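Local coordinates for Protein/nucleic acid deglycase 2 (Escherichia coli, PDB 1OI4) that removes glyoxal and methylglyoxal adducts from glycated proteins and nucleotides, releasing repaired molecules with glycolate or lactate, at residues T109-F114 with Q129-A134; D135-R140 with I150-A155; K141-K146 with A157-Q162. All blocks are in the same frame, centred on the assembly; numbering follows the deposited sequence.

Contact 1 of 3, residues T109-F114 with Q129-A134; sequences TFTRDF and QLLISA
T111 and R112 of helix 105-116 meet L130, L131 and A134 of helix 128-134, two helices of the DJ-1/PfpI alpha/beta fold that cross at -82° with their segment axes 8.4 Å apart. The tight part lies around T111. Its methyl CG2 stands anti to the backbone N and is thereby aimed at the other helix, where it meets L131 CD2 at 3.8 Å and also lies near the A134 methyl. The T111 and leucine side chains cross at about a right angle, and T111 OG1 is turned back to bond F107 O one turn earlier in its own helix. A134, with only a methyl, lets the backbones come close: the CA atoms of R112 and A134 are 4.8 Å apart, and A134 CB sits 3.6 Å from R112 N. Beneath, L130 and L131 reach strands 89-92 and 121-124, which seats this layer on the central sheet. The other side is looser and partly exposed. There R112 runs out past A134, bends at its third torsion and lays its guanidinium obliquely by the carbonyls of S133 and A134. A single bond results, R112 NE to A134 O at 3.2 Å, bent to 142° at the hydrogen, with the oxygen 26° out of the guanidinium plane.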
loop_
_atom_site.group_PDB
_atom_site.type_symbol
_atom_site.label_atom_id
_atom_site.label_comp_id
_atom_site.label_asym_id
_atom_site.label_seq_id
_atom_site.Cartn_x
_atom_site.Cartn_y
_atom_site.Cartn_z
ATOM N N THR A 109 -10.270 12.937 -2.497
ATOM C CA THR A 109 -11.215 14.013 -2.219
ATOM C C THR A 109 -12.544 13.453 -1.710
ATOM O O THR A 109 -13.159 14.012 -0.797
ATOM C CB THR A 109 -11.459 14.870 -3.486
ATOM O OG1 THR A 109 -10.305 15.688 -3.730
ATOM C CG2 THR A 109 -12.684 15.765 -3.314
ATOM N N PHE A 110 -12.983 12.344 -2.299
ATOM C CA PHE A 110 -14.230 11.706 -1.890
ATOM C C PHE A 110 -14.099 11.272 -0.431
ATOM O O PHE A 110 -14.983 11.528 0.393
ATOM C CB PHE A 110 -14.505 10.479 -2.760
ATOM C CG PHE A 110 -15.835 9.829 -2.495
ATOM C CD1 PHE A 110 -16.963 10.204 -3.218
ATOM C CD2 PHE A 110 -15.959 8.848 -1.519
ATOM C CE1 PHE A 110 -18.198 9.609 -2.972
ATOM C CE2 PHE A 110 -17.190 8.246 -1.265
ATOM C CZ PHE A 110 -18.313 8.629 -1.996
ATOM N N THR A 111 -12.983 10.616 -0.123
ATOM C CA THR A 111 -12.723 10.140 1.224
ATOM C C THR A 111 -12.674 11.303 2.215
ATOM O O THR A 111 -13.274 11.237 3.286
ATOM C CB THR A 111 -11.387 9.366 1.293
ATOM O OG1 THR A 111 -11.414 8.275 0.362
ATOM C CG2 THR A 111 -11.164 8.816 2.702
ATOM N N ARG A 112 -11.964 12.368 1.847
ATOM C CA ARG A 112 -11.830 13.542 2.704
ATOM C C ARG A 112 -13.179 14.181 3.015
ATOM O O ARG A 112 -13.514 14.418 4.176
ATOM C CB ARG A 112 -10.925 14.582 2.037
ATOM C CG ARG A 112 -10.778 15.880 2.823
ATOM C CD ARG A 112 -9.987 16.928 2.040
ATOM N NE ARG A 112 -8.618 16.490 1.792
ATOM C CZ ARG A 112 -8.090 16.301 0.587
ATOM N NH1 ARG A 112 -6.831 15.896 0.474
ATOM N NH2 ARG A 112 -8.818 16.516 -0.501
ATOM N N ASP A 113 -13.938 14.471 1.966
ATOM C CA ASP A 113 -15.249 15.083 2.117
ATOM C C ASP A 113 -16.205 14.203 2.902
ATOM O O ASP A 113 -16.993 14.704 3.708
ATOM C CB ASP A 113 -15.847 15.385 0.748
ATOM C CG ASP A 113 -15.111 16.490 0.027
ATOM O OD1 ASP A 113 -15.498 16.809 -1.115
ATOM O OD2 ASP A 113 -14.146 17.038 0.603
ATOM N N PHE A 114 -16.135 12.893 2.677
ATOM C CA PHE A 114 -17.021 11.986 3.387
ATOM C C PHE A 114 -16.706 12.018 4.877
ATOM O O PHE A 114 -17.607 12.130 5.709
ATOM C CB PHE A 114 -16.890 10.552 2.865
ATOM C CG PHE A 114 -18.090 9.700 3.175
ATOM C CD1 PHE A 114 -19.187 9.689 2.319
ATOM C CD2 PHE A 114 -18.162 8.986 4.366
ATOM C CE1 PHE A 114 -20.348 8.981 2.648
ATOM C CE2 PHE A 114 -19.317 8.276 4.706
ATOM C CZ PHE A 114 -20.412 8.275 3.845
ATOM N N GLN A 129 -5.040 3.718 4.381
ATOM C CA GLN A 129 -4.148 4.483 3.509
ATOM C C GLN A 129 -4.887 5.638 2.832
ATOM O O GLN A 129 -4.311 6.705 2.614
ATOM C CB GLN A 129 -3.509 3.569 2.457
ATOM C CG GLN A 129 -2.517 2.553 3.051
ATOM C CD GLN A 129 -1.808 1.724 1.990
ATOM O OE1 GLN A 129 -2.449 1.052 1.187
ATOM N NE2 GLN A 129 -0.476 1.768 1.986
ATOM N N LEU A 130 -6.162 5.431 2.505
ATOM C CA LEU A 130 -6.940 6.482 1.865
ATOM C C LEU A 130 -7.230 7.604 2.863
ATOM O O LEU A 130 -7.293 8.775 2.489
ATOM C CB LEU A 130 -8.231 5.905 1.269
ATOM C CG LEU A 130 -8.004 5.311 -0.135
ATOM C CD1 LEU A 130 -9.161 4.431 -0.576
ATOM C CD2 LEU A 130 -7.809 6.454 -1.115
ATOM N N LEU A 131 -7.381 7.239 4.134
ATOM C CA LEU A 131 -7.627 8.212 5.193
ATOM C C LEU A 131 -6.359 9.043 5.379
ATOM O O LEU A 131 -6.422 10.242 5.641
ATOM C CB LEU A 131 -7.985 7.500 6.500
ATOM C CG LEU A 131 -9.298 6.712 6.506
ATOM C CD1 LEU A 131 -9.459 5.986 7.833
ATOM C CD2 LEU A 131 -10.465 7.658 6.277
ATOM N N ILE A 132 -5.205 8.397 5.244
ATOM C CA ILE A 132 -3.931 9.103 5.354
ATOM C C ILE A 132 -3.848 10.118 4.217
ATOM O O ILE A 132 -3.581 11.296 4.443
ATOM C CB ILE A 132 -2.726 8.141 5.230
ATOM C CG1 ILE A 132 -2.577 7.316 6.509
ATOM C CG2 ILE A 132 -1.448 8.929 4.952
ATOM C CD1 ILE A 132 -1.448 6.295 6.447
ATOM N N SER A 133 -4.095 9.652 2.996
ATOM C CA SER A 133 -4.030 10.514 1.822
ATOM C C SER A 133 -4.996 11.698 1.906
ATOM O O SER A 133 -4.690 12.798 1.428
ATOM C CB SER A 133 -4.310 9.699 0.558
ATOM O OG SER A 133 -3.312 8.709 0.365
ATOM N N ALA A 134 -6.166 11.474 2.499
ATOM C CA ALA A 134 -7.147 12.541 2.645
ATOM C C ALA A 134 -6.679 13.469 3.769
ATOM O O ALA A 134 -7.173 14.587 3.914
ATOM C CB ALA A 134 -8.518 11.953 2.974
#

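Contact 2 of 3, residues D135-R140 with I150-A155; sequences DVIRGR and IDVKNA
I137 and R138 lie on A155, one through a methyl and the other through a flat cation. CD1 of I137 touches A155 CB at 3.8 Å and lies near V152 CG1; it gets there because chi1 of 63° puts CG1 between the backbone N and the carbonyl carbon. R138 folds over the end of helix 149-154; its chain bends at chi3 and brings the guanidinium over A155 O, which lies 3.4 Å from the guanidinium plane, while water 2 sits at the edge in plane, 2.8 Å from R138 NH1. One shell out, water 1 bridges the two segments: it donates to D135 OD1 and A155 O, and accepts from I137 N at 3.0 Å. A Schellman motif that ends helix 128-134 at D135 and a type II turn from I137 to R140 shape this loop. L131, I132 and L142 pack around I137, and an alanine here would probably open a gap between them and A155, leaving the A155 methyl without its apolar partner. N154 and A155 also pack on N154 of the second subunit. Since the guanidinium lies over A155 O without a direct hydrogen bond, ordered water probably carries part of the polar link.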
loop_
_atom_site.group_PDB
_atom_site.type_symbol
_atom_site.label_atom_id
_atom_site.label_comp_id
_atom_site.label_asym_id
_atom_site.label_seq_id
_atom_site.Cartn_x
_atom_site.Cartn_y
_atom_site.Cartn_z
ATOM N N ASP A 135 -5.717 12.977 4.551
ATOM C CA ASP A 135 -5.130 13.695 5.678
ATOM C C ASP A 135 -6.190 14.158 6.674
ATOM O O ASP A 135 -6.274 15.338 7.011
ATOM C CB ASP A 135 -4.307 14.882 5.169
ATOM C CG ASP A 135 -3.455 15.510 6.259
ATOM O OD1 ASP A 135 -2.902 14.765 7.093
ATOM O OD2 ASP A 135 -3.326 16.749 6.274
ATOM N N VAL A 136 -6.986 13.208 7.152
ATOM C CA VAL A 136 -8.052 13.495 8.101
ATOM C C VAL A 136 -7.987 12.647 9.361
ATOM O O VAL A 136 -9.014 12.412 9.989
ATOM C CB VAL A 136 -9.435 13.255 7.474
ATOM C CG1 VAL A 136 -9.688 14.264 6.368
ATOM C CG2 VAL A 136 -9.512 11.826 6.937
ATOM N N ILE A 137 -6.800 12.195 9.749
ATOM C CA ILE A 137 -6.711 11.364 10.943
ATOM C C ILE A 137 -5.791 11.896 12.033
ATOM O O ILE A 137 -5.619 11.255 13.072
ATOM C CB ILE A 137 -6.282 9.917 10.587
ATOM C CG1 ILE A 137 -4.882 9.911 9.968
ATOM C CG2 ILE A 137 -7.295 9.299 9.630
ATOM C CD1 ILE A 137 -4.358 8.517 9.649
ATOM N N ARG A 138 -5.200 13.067 11.815
ATOM C CA ARG A 138 -4.313 13.626 12.823
ATOM C C ARG A 138 -5.099 13.815 14.115
ATOM O O ARG A 138 -6.145 14.462 14.126
ATOM C CB ARG A 138 -3.737 14.962 12.344
ATOM C CG ARG A 138 -2.711 15.579 13.286
ATOM C CD ARG A 138 -1.901 16.647 12.555
ATOM N NE ARG A 138 -1.108 16.077 11.463
ATOM C CZ ARG A 138 0.064 15.467 11.622
ATOM N NH1 ARG A 138 0.597 15.344 12.833
ATOM N NH2 ARG A 138 0.705 14.978 10.568
ATOM N N GLY A 139 -4.603 13.217 15.195
ATOM C CA GLY A 139 -5.271 13.327 16.482
ATOM C C GLY A 139 -6.396 12.326 16.709
ATOM O O GLY A 139 -6.966 12.272 17.801
ATOM N N ARG A 140 -6.716 11.528 15.694
ATOM C CA ARG A 140 -7.788 10.546 15.819
ATOM C C ARG A 140 -7.277 9.140 16.120
ATOM O O ARG A 140 -6.159 8.769 15.745
ATOM C CB ARG A 140 -8.645 10.542 14.550
ATOM C CG ARG A 140 -9.150 11.933 14.186
ATOM C CD ARG A 140 -10.308 11.894 13.208
ATOM N NE ARG A 140 -11.475 11.229 13.779
ATOM C CZ ARG A 140 -12.697 11.305 13.264
ATOM N NH1 ARG A 140 -12.914 12.023 12.170
ATOM N NH2 ARG A 140 -13.698 10.653 13.834
ATOM N N ILE A 150 3.531 2.700 10.811
ATOM C CA ILE A 150 4.415 3.859 10.816
ATOM C C ILE A 150 3.817 5.038 10.027
ATOM O O ILE A 150 3.970 6.196 10.424
ATOM C CB ILE A 150 5.815 3.485 10.235
ATOM C CG1 ILE A 150 6.742 4.702 10.246
ATOM C CG2 ILE A 150 5.673 2.971 8.802
ATOM C CD1 ILE A 150 7.081 5.214 11.613
ATOM N N ASP A 151 3.135 4.751 8.921
ATOM C CA ASP A 151 2.530 5.815 8.111
ATOM C C ASP A 151 1.348 6.460 8.830
ATOM O O ASP A 151 1.136 7.666 8.738
ATOM C CB ASP A 151 2.054 5.280 6.759
ATOM C CG ASP A 151 3.184 4.722 5.917
ATOM O OD1 ASP A 151 4.288 5.309 5.928
ATOM O OD2 ASP A 151 2.961 3.702 5.228
ATOM N N VAL A 152 0.572 5.641 9.530
ATOM C CA VAL A 152 -0.581 6.124 10.281
ATOM C C VAL A 152 -0.104 7.063 11.389
ATOM O O VAL A 152 -0.699 8.115 11.620
ATOM C CB VAL A 152 -1.372 4.932 10.878
ATOM C CG1 VAL A 152 -2.313 5.402 11.969
ATOM C CG2 VAL A 152 -2.155 4.239 9.769
ATOM N N LYS A 153 0.985 6.687 12.054
ATOM C CA LYS A 153 1.551 7.510 13.125
ATOM C C LYS A 153 2.148 8.797 12.555
ATOM O O LYS A 153 2.002 9.874 13.138
ATOM C CB LYS A 153 2.629 6.731 13.884
ATOM C CG LYS A 153 2.093 5.546 14.666
ATOM C CD LYS A 153 3.188 4.863 15.461
ATOM C CE LYS A 153 2.610 3.743 16.317
ATOM N NZ LYS A 153 3.677 2.987 17.022
ATOM N N ASN A 154 2.821 8.684 11.415
ATOM C CA ASN A 154 3.415 9.848 10.772
ATOM C C ASN A 154 2.318 10.819 10.343
ATOM O O ASN A 154 2.567 12.007 10.163
ATOM C CB ASN A 154 4.246 9.420 9.553
ATOM C CG ASN A 154 5.650 8.941 9.934
ATOM O OD1 ASN A 154 6.374 8.383 9.108
ATOM N ND2 ASN A 154 6.034 9.168 11.186
ATOM N N ALA A 155 1.103 10.302 10.189
ATOM C CA ALA A 155 -0.036 11.119 9.783
ATOM C C ALA A 155 -0.695 11.794 10.989
ATOM O O ALA A 155 -1.749 12.415 10.865
ATOM C CB ALA A 155 -1.061 10.255 9.026
HETATM O O HOH W 1 -3.959 13.052 9.060
HETATM O O HOH W 2 3.208 14.268 12.499
#

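Contact 3 of 3, residues K141-K146 with A157-Q162; sequences KLTAVK and AEFYDQ
With chi1 at -167°, T143 turns OG1 opposite its own amide nitrogen and toward Y160 O, while Y160, with chi1 -72°, swings its ring back across the K141 chain. The T143 OG1 to Y160 O bond is short, 2.7 Å, and lies nearly along the C=O axis; the F159 ring comes in obliquely beside it, CE1 3.6 Å from T143 OG1. These groups flank a two-strand parallel ladder, the strand pair of a beta-alpha-beta crossover through helix 149-154. Y160 N donates to L142 O at 3.2 Å, and L142 N gives a weak bond to E158 O at 3.3 Å. On the face of K141 and E158 the two chains run side by side, and K141 CG rests obliquely against Y160 CE1, 3.8 Å away. E158 OE1 takes the Y160 hydroxyl at 2.6 Å, from above the carboxylate plane. The other face carries L142, whose CD1 meets the A157 methyl at 3.8 Å and which also packs on V152. Beyond the ladder V145 touches C125, the probable nucleophile by similarity. Since K141 NZ stays 4.5 Å from E158 OE1, the charges probably steady each other only at a distance, while the Y160 hydroxyl bonds OE1 directly.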
loop_
_atom_site.group_PDB
_atom_site.type_symbol
_atom_site.label_atom_id
_atom_site.label_comp_id
_atom_site.label_asym_id
_atom_site.label_seq_id
_atom_site.Cartn_x
_atom_site.Cartn_y
_atom_site.Cartn_z
ATOM N N LYS A 141 -8.113 8.356 16.795
ATOM C CA LYS A 141 -7.744 6.999 17.179
ATOM C C LYS A 141 -8.122 5.946 16.150
ATOM O O LYS A 141 -9.249 5.906 15.669
ATOM C CB LYS A 141 -8.399 6.639 18.516
ATOM C CG LYS A 141 -8.148 7.644 19.632
ATOM C CD LYS A 141 -8.843 7.219 20.911
ATOM C CE LYS A 141 -8.651 8.253 22.008
ATOM N NZ LYS A 141 -9.314 7.843 23.278
ATOM N N LEU A 142 -7.170 5.083 15.825
ATOM C CA LEU A 142 -7.426 4.011 14.880
ATOM C C LEU A 142 -6.318 2.975 14.880
ATOM O O LEU A 142 -5.294 3.131 15.552
ATOM C CB LEU A 142 -7.620 4.573 13.467
ATOM C CG LEU A 142 -6.634 5.609 12.933
ATOM C CD1 LEU A 142 -5.226 5.056 12.992
ATOM C CD2 LEU A 142 -7.013 5.975 11.509
ATOM N N THR A 143 -6.542 1.905 14.134
ATOM C CA THR A 143 -5.562 0.848 14.017
ATOM C C THR A 143 -5.408 0.560 12.531
ATOM O O THR A 143 -6.079 1.186 11.706
ATOM C CB THR A 143 -6.015 -0.425 14.761
ATOM O OG1 THR A 143 -4.906 -1.321 14.882
ATOM C CG2 THR A 143 -7.146 -1.118 14.010
ATOM N N ALA A 144 -4.529 -0.378 12.195
ATOM C CA ALA A 144 -4.283 -0.745 10.802
ATOM C C ALA A 144 -3.305 -1.909 10.739
ATOM O O ALA A 144 -2.770 -2.328 11.760
ATOM C CB ALA A 144 -3.718 0.455 10.029
ATOM N N VAL A 145 -3.067 -2.411 9.528
ATOM C CA VAL A 145 -2.169 -3.535 9.302
ATOM C C VAL A 145 -0.709 -3.132 9.542
ATOM O O VAL A 145 -0.301 -2.012 9.237
ATOM C CB VAL A 145 -2.360 -4.086 7.865
ATOM C CG1 VAL A 145 -1.789 -3.112 6.852
ATOM C CG2 VAL A 145 -1.738 -5.472 7.738
ATOM N N LYS A 146 0.070 -4.061 10.082
ATOM C CA LYS A 146 1.469 -3.825 10.425
ATOM C C LYS A 146 2.339 -2.944 9.527
ATOM O O LYS A 146 2.901 -1.956 9.992
ATOM C CB LYS A 146 2.189 -5.160 10.651
ATOM C CG LYS A 146 2.129 -5.655 12.094
ATOM C CD LYS A 146 3.270 -6.617 12.402
ATOM C CE LYS A 146 2.768 -8.016 12.721
ATOM N NZ LYS A 146 2.029 -8.635 11.586
ATOM N N ALA A 157 -1.995 10.293 13.673
ATOM C CA ALA A 157 -3.027 9.517 14.353
ATOM C C ALA A 157 -2.477 8.806 15.582
ATOM O O ALA A 157 -1.285 8.528 15.662
ATOM C CB ALA A 157 -3.634 8.500 13.398
ATOM N N GLU A 158 -3.353 8.519 16.541
ATOM C CA GLU A 158 -2.945 7.804 17.746
ATOM C C GLU A 158 -3.242 6.331 17.490
ATOM O O GLU A 158 -4.401 5.911 17.441
ATOM C CB GLU A 158 -3.712 8.298 18.974
ATOM C CG GLU A 158 -3.261 7.626 20.264
ATOM C CD GLU A 158 -3.945 8.183 21.499
ATOM O OE1 GLU A 158 -5.189 8.296 21.491
ATOM O OE2 GLU A 158 -3.237 8.499 22.483
ATOM N N PHE A 159 -2.182 5.553 17.317
ATOM C CA PHE A 159 -2.313 4.137 17.020
ATOM C C PHE A 159 -2.614 3.240 18.209
ATOM O O PHE A 159 -2.055 3.411 19.286
ATOM C CB PHE A 159 -1.034 3.630 16.349
ATOM C CG PHE A 159 -1.051 2.159 16.053
ATOM C CD1 PHE A 159 -1.682 1.671 14.914
ATOM C CD2 PHE A 159 -0.460 1.253 16.931
ATOM C CE1 PHE A 159 -1.724 0.297 14.651
ATOM C CE2 PHE A 159 -0.497 -0.120 16.682
ATOM C CZ PHE A 159 -1.131 -0.597 15.537
ATOM N N TYR A 160 -3.493 2.269 17.990
ATOM C CA TYR A 160 -3.848 1.290 19.011
ATOM C C TYR A 160 -3.801 -0.086 18.360
ATOM O O TYR A 160 -4.295 -0.264 17.251
ATOM C CB TYR A 160 -5.260 1.537 19.561
ATOM C CG TYR A 160 -5.374 2.760 20.440
ATOM C CD1 TYR A 160 -5.431 4.039 19.891
ATOM C CD2 TYR A 160 -5.397 2.638 21.831
ATOM C CE1 TYR A 160 -5.507 5.173 20.707
ATOM C CE2 TYR A 160 -5.469 3.765 22.658
ATOM C CZ TYR A 160 -5.524 5.026 22.089
ATOM O OH TYR A 160 -5.588 6.138 22.905
ATOM N N ASP A 161 -3.195 -1.053 19.040
ATOM C CA ASP A 161 -3.121 -2.410 18.513
ATOM C C ASP A 161 -4.300 -3.182 19.088
ATOM O O ASP A 161 -4.186 -3.810 20.143
ATOM C CB ASP A 161 -1.796 -3.070 18.914
ATOM C CG ASP A 161 -1.730 -4.544 18.521
ATOM O OD1 ASP A 161 -2.284 -4.917 17.464
ATOM O OD2 ASP A 161 -1.115 -5.328 19.268
ATOM N N GLN A 162 -5.435 -3.110 18.392
ATOM C CA GLN A 162 -6.669 -3.775 18.815
ATOM C C GLN A 162 -7.415 -4.314 17.596
ATOM O O GLN A 162 -7.225 -3.826 16.483
ATOM C CB GLN A 162 -7.583 -2.785 19.534
ATOM C CG GLN A 162 -6.923 -1.984 20.621
ATOM C CD GLN A 162 -7.842 -0.927 21.204
ATOM O OE1 GLN A 162 -7.435 -0.151 22.065
ATOM N NE2 GLN A 162 -9.090 -0.892 20.738
#

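Contacts 1 and 2 are mainly buried, whereas contact 3 is partly buried, with K141 and E158 on its exposed side. They follow the chain: helix 128-134 of contact 1 runs into the loop of contact 2, where L131 CB packs on I137 CG2 at 3.7 Å, and that loop leads into strand 141-142. Contacts 2 and 3 share one beta-alpha-beta unit, their segments alternating along the chain, with R140 O a probable partner of E158 N. The chemistry shifts accordingly: methyls and one arginine bond between helices, then bridging waters at a helix end, then backbone ladder bonds and hydroxyls. Contacts 1 and 2 share a subunit interface, I132 packing on D151 of the second chain.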